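Kinesin-like protein KIF19 (Mus musculus, PDB 5GSZ) walks towards microtubule plus ends as a kinesin-8 motor and depolymerises microtubules at ciliary tips, so regulating the length of motile cilia. Local coordinates at residues 101-106 with 317-322; 221-226 with 247-252. All coordinates share one frame; numbering follows the deposited sequence.

Contact 1: residues 101-106 with 317-322; sequences FAYGPT and TVMIAH. With ADP (adenosine-5'-diphosphate), chain B.
His322 and Tyr103 meet at the closely packed end of two parallel strands. The carbonyl O of Tyr103 accepts from the His322 side chain, ND1 to O 3.0 Å, and more weakly from His322 N. The side-chain donor stands above the carbonyl plane rather than on a lone pair, yet the acceptor lies almost exactly in the imidazole plane. With chi1 at -62°, CG sits beside the backbone N and the ring leans across to strand 97-103, bringing CE1 to 3.8 Å from Ala102 CB. NE2, at the far end of the ring, bonds Thr113 OG1, so both nitrogens have partners and the ring's rotation is fixed, a task suited to histidine. Ala102, small and buried, lets this ring and helix 110-114 come close.

Tyr103 N to Ile320 O spans 2.9 Å and is nearly straight, and Phe101 pairs through both N and O with Val318 and Ile320. These are central strands of the kinesin motor domain's mixed sheet, and 101-106 runs from strand 97-103 into the P-loop that holds ADP. Gly104 has backbone angles that call for glycine; Pro105 CD, which follows, rests 3.4 Å from His322 O.

On the face carrying Phe101, Met319 and Tyr103 the fit is looser, and all three are partly exposed. Met319 bends at chi3 (60°) and lies alongside Tyr103, its SD 4.0 Å from Tyr103 CB in an oblique Met-aromatic contact; helix 330-340 covers this patch, Tyr339 stacking on Tyr103. Farther back, Thr317 offers a methyl rather than its hydroxyl, CG2 reaching the edge of the Phe101 ring at CE2 (3.6 Å).

Contact 2: residues 221-226 with 247-252; sequences HAVLQV and FMIDLA
The Phe247 ring receives Val223 at its edge, where CG1 lies in the ring plane 3.7 Å from CD1, while Gln225 approaches obliquely, its CB 3.5 Å from CE1. The Gln225 chain runs alongside the ring, its amide turned 26° from the ring plane. That course starts from a first torsion of 38°, with CG wedged between backbone N and carbonyl carbon. A glutamine suits the place because its methylenes pack on the phenyl group while OE1 reaches Arg245.

The His221 imidazole is likewise approached at its edge, by Leu251 CA and the backbone of Ala252. Its ND1 takes the N-H of Ala252 at 2.8 Å from Ala252 N, with the donor 26° out of the ring plane, and CE1 touches Ala252 CB. Leu251 CD2 lies beside ND1 as well. An alanine at His221 would remove this acceptor and would probably leave the Ala252 amide without its mate and the chain beyond Asp250 freer to shift.

Between the two rings the backbones bond in pairs: Ala222 with Asp250, and Leu224 with Met248. Val223 and Ile249 form a non-hydrogen-bonded pair, their CG1 atoms side by side. On the other face Met248 bends at its third torsion to set CE 3.6 Å from Leu224 CD2, its flexible thioether filling a greasy layer under helix 123-136. Ala222 and Asp250 meet there CB to CB at 3.9 Å, the small methyl crowding little beside a carboxylate whose OD2 bonds Thr111 OG1 and forms a salt bridge with Arg206.

This is an antiparallel beta hairpin of the kinesin sheet, and Asp250, on its second strand and near the bound magnesium, is consistent with the switch II position of P-loop motors.

In the fold
Contacts 1 and 2 share one sheet and lie about 11 Å apart, centre to centre. Strands 97-103 and 242-250 are neighbours in it, and a probable hydrogen bond joins Ala102 N to Ile249 O at 2.9 Å, while Phe101 CE1 packs on Ile249 CD1 at 3.5 Å. Along the chain, contact 2 is nested inside the loop that contact 1 closes. Both lead towards the nucleotide: contact 1 supplies Pro105 and Thr106 to the ADP pocket, and contact 2 brings the Asp250 side chain to about 4 Å from the magnesium ion and about 5 Å from ADP, so P-loop and aspartate come to the site from adjacent strands.

Contact 1: residues 101-106 with 317-322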
# COMPACT_ATOMS: atom_id res chain seq x y z
N PHE A 101 1.80 0.23 2.13
CA PHE A 101 1.02 0.82 1.06
C PHE A 101 1.73 0.72 -0.27
O PHE A 101 2.92 1.05 -0.37
CB PHE A 101 0.77 2.31 1.27
CG PHE A 101 0.13 2.63 2.55
CD1 PHE A 101 -1.24 2.48 2.71
CD2 PHE A 101 0.90 3.12 3.59
CE1 PHE A 101 -1.85 2.80 3.92
CE2 PHE A 101 0.31 3.44 4.80
CZ PHE A 101 -1.07 3.28 4.97
N ALA A 102 0.99 0.32 -1.29
CA ALA A 102 1.36 0.60 -2.67
C ALA A 102 0.64 1.87 -3.10
O ALA A 102 -0.60 1.90 -3.13
CB ALA A 102 0.99 -0.57 -3.59
N TYR A 103 1.41 2.90 -3.44
CA TYR A 103 0.86 4.19 -3.82
C TYR A 103 1.35 4.59 -5.21
O TYR A 103 2.48 4.29 -5.60
CB TYR A 103 1.23 5.27 -2.76
CG TYR A 103 0.92 6.71 -3.13
CD1 TYR A 103 1.73 7.44 -3.98
CD2 TYR A 103 -0.21 7.36 -2.59
CE1 TYR A 103 1.45 8.76 -4.30
CE2 TYR A 103 -0.50 8.67 -2.91
CZ TYR A 103 0.33 9.37 -3.76
OH TYR A 103 0.03 10.69 -4.06
N GLY A 104 0.50 5.29 -5.95
CA GLY A 104 0.90 5.86 -7.21
C GLY A 104 -0.25 5.90 -8.19
O GLY A 104 -1.33 5.36 -7.94
N PRO A 105 -0.03 6.57 -9.31
CA PRO A 105 -1.09 6.69 -10.33
C PRO A 105 -1.39 5.33 -10.96
O PRO A 105 -0.56 4.42 -10.94
CB PRO A 105 -0.50 7.65 -11.35
CG PRO A 105 0.71 8.23 -10.72
CD PRO A 105 1.21 7.24 -9.73
N THR A 106 -2.58 5.21 -11.53
CA THR A 106 -2.98 3.98 -12.21
C THR A 106 -1.98 3.57 -13.28
O THR A 106 -1.47 4.40 -14.03
CB THR A 106 -4.37 4.16 -12.82
OG1 THR A 106 -5.32 4.45 -11.79
CG2 THR A 106 -4.80 2.91 -13.55
N THR A 317 5.48 1.66 9.32
CA THR A 317 4.77 1.96 8.08
C THR A 317 5.76 1.99 6.94
O THR A 317 6.83 2.60 7.07
CB THR A 317 4.01 3.29 8.15
OG1 THR A 317 3.08 3.25 9.24
CG2 THR A 317 3.25 3.55 6.85
N VAL A 318 5.40 1.35 5.84
CA VAL A 318 6.20 1.27 4.63
C VAL A 318 5.33 1.72 3.47
O VAL A 318 4.33 1.07 3.16
CB VAL A 318 6.71 -0.16 4.38
CG1 VAL A 318 7.49 -0.23 3.06
CG2 VAL A 318 7.54 -0.63 5.55
N MET A 319 5.70 2.81 2.82
CA MET A 319 5.03 3.23 1.60
C MET A 319 5.92 2.92 0.41
O MET A 319 7.11 3.25 0.42
CB MET A 319 4.68 4.71 1.58
CG MET A 319 4.11 5.10 0.23
SD MET A 319 3.67 6.83 0.04
CE MET A 319 5.25 7.60 0.31
N ILE A 320 5.34 2.30 -0.61
CA ILE A 320 6.04 2.06 -1.86
C ILE A 320 5.34 2.90 -2.93
O ILE A 320 4.26 2.54 -3.42
CB ILE A 320 6.05 0.58 -2.24
CG1 ILE A 320 6.64 -0.25 -1.10
CG2 ILE A 320 6.84 0.38 -3.51
CD1 ILE A 320 6.82 -1.70 -1.48
N ALA A 321 5.96 4.02 -3.27
CA ALA A 321 5.49 4.85 -4.37
C ALA A 321 5.93 4.28 -5.72
O ALA A 321 7.03 3.74 -5.85
CB ALA A 321 6.01 6.28 -4.22
N HIS A 322 5.07 4.43 -6.73
CA HIS A 322 5.28 3.89 -8.07
C HIS A 322 5.17 4.98 -9.12
O HIS A 322 4.26 5.81 -9.05
CB HIS A 322 4.24 2.79 -8.37
CG HIS A 322 4.32 1.62 -7.44
ND1 HIS A 322 3.75 1.63 -6.19
CD2 HIS A 322 4.92 0.42 -7.58
CE1 HIS A 322 3.99 0.47 -5.60
NE2 HIS A 322 4.71 -0.28 -6.42
PB ADP B . -1.61 -0.26 -10.88
O1B ADP B . -1.90 -1.45 -10.00
O2B ADP B . -0.81 0.79 -10.14
O3B ADP B . -2.78 0.23 -11.69
PA ADP B . -0.59 -2.39 -12.39
O1A ADP B . 0.56 -3.04 -11.69
O2A ADP B . -2.00 -2.91 -12.24
O3A ADP B . -0.62 -0.81 -12.03
O5' ADP B . -0.38 -2.42 -13.98
C5' ADP B . 0.86 -2.19 -14.63
C4' ADP B . 0.97 -3.21 -15.75
O4' ADP B . 2.35 -3.36 -16.02
C3' ADP B . 0.51 -4.54 -15.23
O3' ADP B . 0.18 -5.32 -16.38
C2' ADP B . 1.73 -5.10 -14.53
O2' ADP B . 1.78 -6.53 -14.65
C1' ADP B . 2.89 -4.46 -15.28
N9 ADP B . 3.94 -3.95 -14.37
C8 ADP B . 3.79 -3.01 -13.41
N7 ADP B . 4.95 -2.76 -12.75
C5 ADP B . 5.88 -3.57 -13.29
C6 ADP B . 7.30 -3.83 -13.05
N6 ADP B . 7.98 -3.14 -12.10
N1 ADP B . 7.90 -4.76 -13.83
C2 ADP B . 7.23 -5.42 -14.79
N3 ADP B . 5.93 -5.25 -15.05
C4 ADP B . 5.21 -4.35 -14.35

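Contact 2: residues 221-226 with 247-252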
# COMPACT_ATOMS: atom_id res chain seq x y z
N HIS A 221 -9.54 0.56 -3.20
CA HIS A 221 -8.52 0.12 -2.24
C HIS A 221 -8.67 -1.37 -2.02
O HIS A 221 -9.78 -1.86 -1.78
CB HIS A 221 -8.67 0.79 -0.88
CG HIS A 221 -8.48 2.27 -0.89
ND1 HIS A 221 -7.43 2.90 -1.53
CD2 HIS A 221 -9.17 3.26 -0.26
CE1 HIS A 221 -7.51 4.20 -1.33
NE2 HIS A 221 -8.56 4.44 -0.57
N ALA A 222 -7.56 -2.10 -2.05
CA ALA A 222 -7.58 -3.50 -1.67
C ALA A 222 -6.77 -3.67 -0.39
O ALA A 222 -5.61 -3.27 -0.32
CB ALA A 222 -7.06 -4.39 -2.80
N VAL A 223 -7.39 -4.21 0.65
CA VAL A 223 -6.71 -4.37 1.92
C VAL A 223 -6.62 -5.85 2.23
O VAL A 223 -7.64 -6.56 2.30
CB VAL A 223 -7.41 -3.62 3.06
CG1 VAL A 223 -6.52 -3.67 4.28
CG2 VAL A 223 -7.70 -2.16 2.66
N LEU A 224 -5.40 -6.33 2.40
CA LEU A 224 -5.12 -7.64 2.94
C LEU A 224 -4.60 -7.45 4.37
O LEU A 224 -3.57 -6.79 4.58
CB LEU A 224 -4.12 -8.39 2.05
CG LEU A 224 -3.79 -9.80 2.54
CD1 LEU A 224 -5.00 -10.66 2.34
CD2 LEU A 224 -2.60 -10.37 1.80
N GLN A 225 -5.32 -7.98 5.35
CA GLN A 225 -4.87 -7.91 6.73
C GLN A 225 -4.63 -9.30 7.28
O GLN A 225 -5.38 -10.23 7.00
CB GLN A 225 -5.84 -7.15 7.62
CG GLN A 225 -7.29 -7.34 7.35
CD GLN A 225 -8.12 -7.03 8.59
OE1 GLN A 225 -7.60 -7.06 9.73
NE2 GLN A 225 -9.40 -6.69 8.39
N VAL A 226 -3.54 -9.43 8.02
CA VAL A 226 -3.12 -10.68 8.64
C VAL A 226 -2.97 -10.42 10.13
O VAL A 226 -2.19 -9.55 10.54
CB VAL A 226 -1.79 -11.19 8.06
CG1 VAL A 226 -1.44 -12.54 8.68
CG2 VAL A 226 -1.86 -11.26 6.56
N PHE A 247 -1.02 -5.02 7.87
CA PHE A 247 -1.93 -4.54 6.83
C PHE A 247 -1.15 -4.34 5.55
O PHE A 247 -0.11 -3.67 5.56
CB PHE A 247 -2.58 -3.21 7.22
CG PHE A 247 -3.73 -3.35 8.14
CD1 PHE A 247 -4.99 -3.64 7.66
CD2 PHE A 247 -3.57 -3.17 9.50
CE1 PHE A 247 -6.06 -3.76 8.52
CE2 PHE A 247 -4.64 -3.28 10.36
CZ PHE A 247 -5.88 -3.57 9.87
N MET A 248 -1.66 -4.90 4.45
CA MET A 248 -1.00 -4.81 3.15
C MET A 248 -2.00 -4.24 2.15
O MET A 248 -3.00 -4.90 1.81
CB MET A 248 -0.46 -6.17 2.71
CG MET A 248 0.76 -6.57 3.53
SD MET A 248 1.56 -8.13 3.06
CE MET A 248 0.31 -9.31 3.58
N ILE A 249 -1.74 -3.03 1.68
CA ILE A 249 -2.75 -2.23 1.01
C ILE A 249 -2.32 -1.90 -0.41
O ILE A 249 -1.21 -1.41 -0.63
CB ILE A 249 -3.08 -0.96 1.80
CG1 ILE A 249 -3.60 -1.37 3.18
CG2 ILE A 249 -4.10 -0.12 1.04
CD1 ILE A 249 -3.52 -0.28 4.22
N ASP A 250 -3.22 -2.19 -1.36
CA ASP A 250 -3.16 -1.76 -2.75
C ASP A 250 -4.11 -0.58 -2.89
O ASP A 250 -5.32 -0.76 -3.03
CB ASP A 250 -3.55 -2.91 -3.66
CG ASP A 250 -3.34 -2.59 -5.14
OD1 ASP A 250 -2.61 -1.63 -5.46
OD2 ASP A 250 -3.92 -3.31 -5.98
N LEU A 251 -3.57 0.64 -2.87
CA LEU A 251 -4.40 1.83 -2.77
C LEU A 251 -5.16 2.11 -4.07
O LEU A 251 -4.91 1.51 -5.12
CB LEU A 251 -3.57 3.07 -2.44
CG LEU A 251 -3.01 3.21 -1.03
CD1 LEU A 251 -2.15 4.45 -0.90
CD2 LEU A 251 -4.15 3.26 -0.07
N ALA A 252 -6.08 3.06 -3.98
CA ALA A 252 -6.64 3.66 -5.17
C ALA A 252 -5.56 4.47 -5.88
O ALA A 252 -4.51 4.79 -5.31
CB ALA A 252 -7.85 4.53 -4.81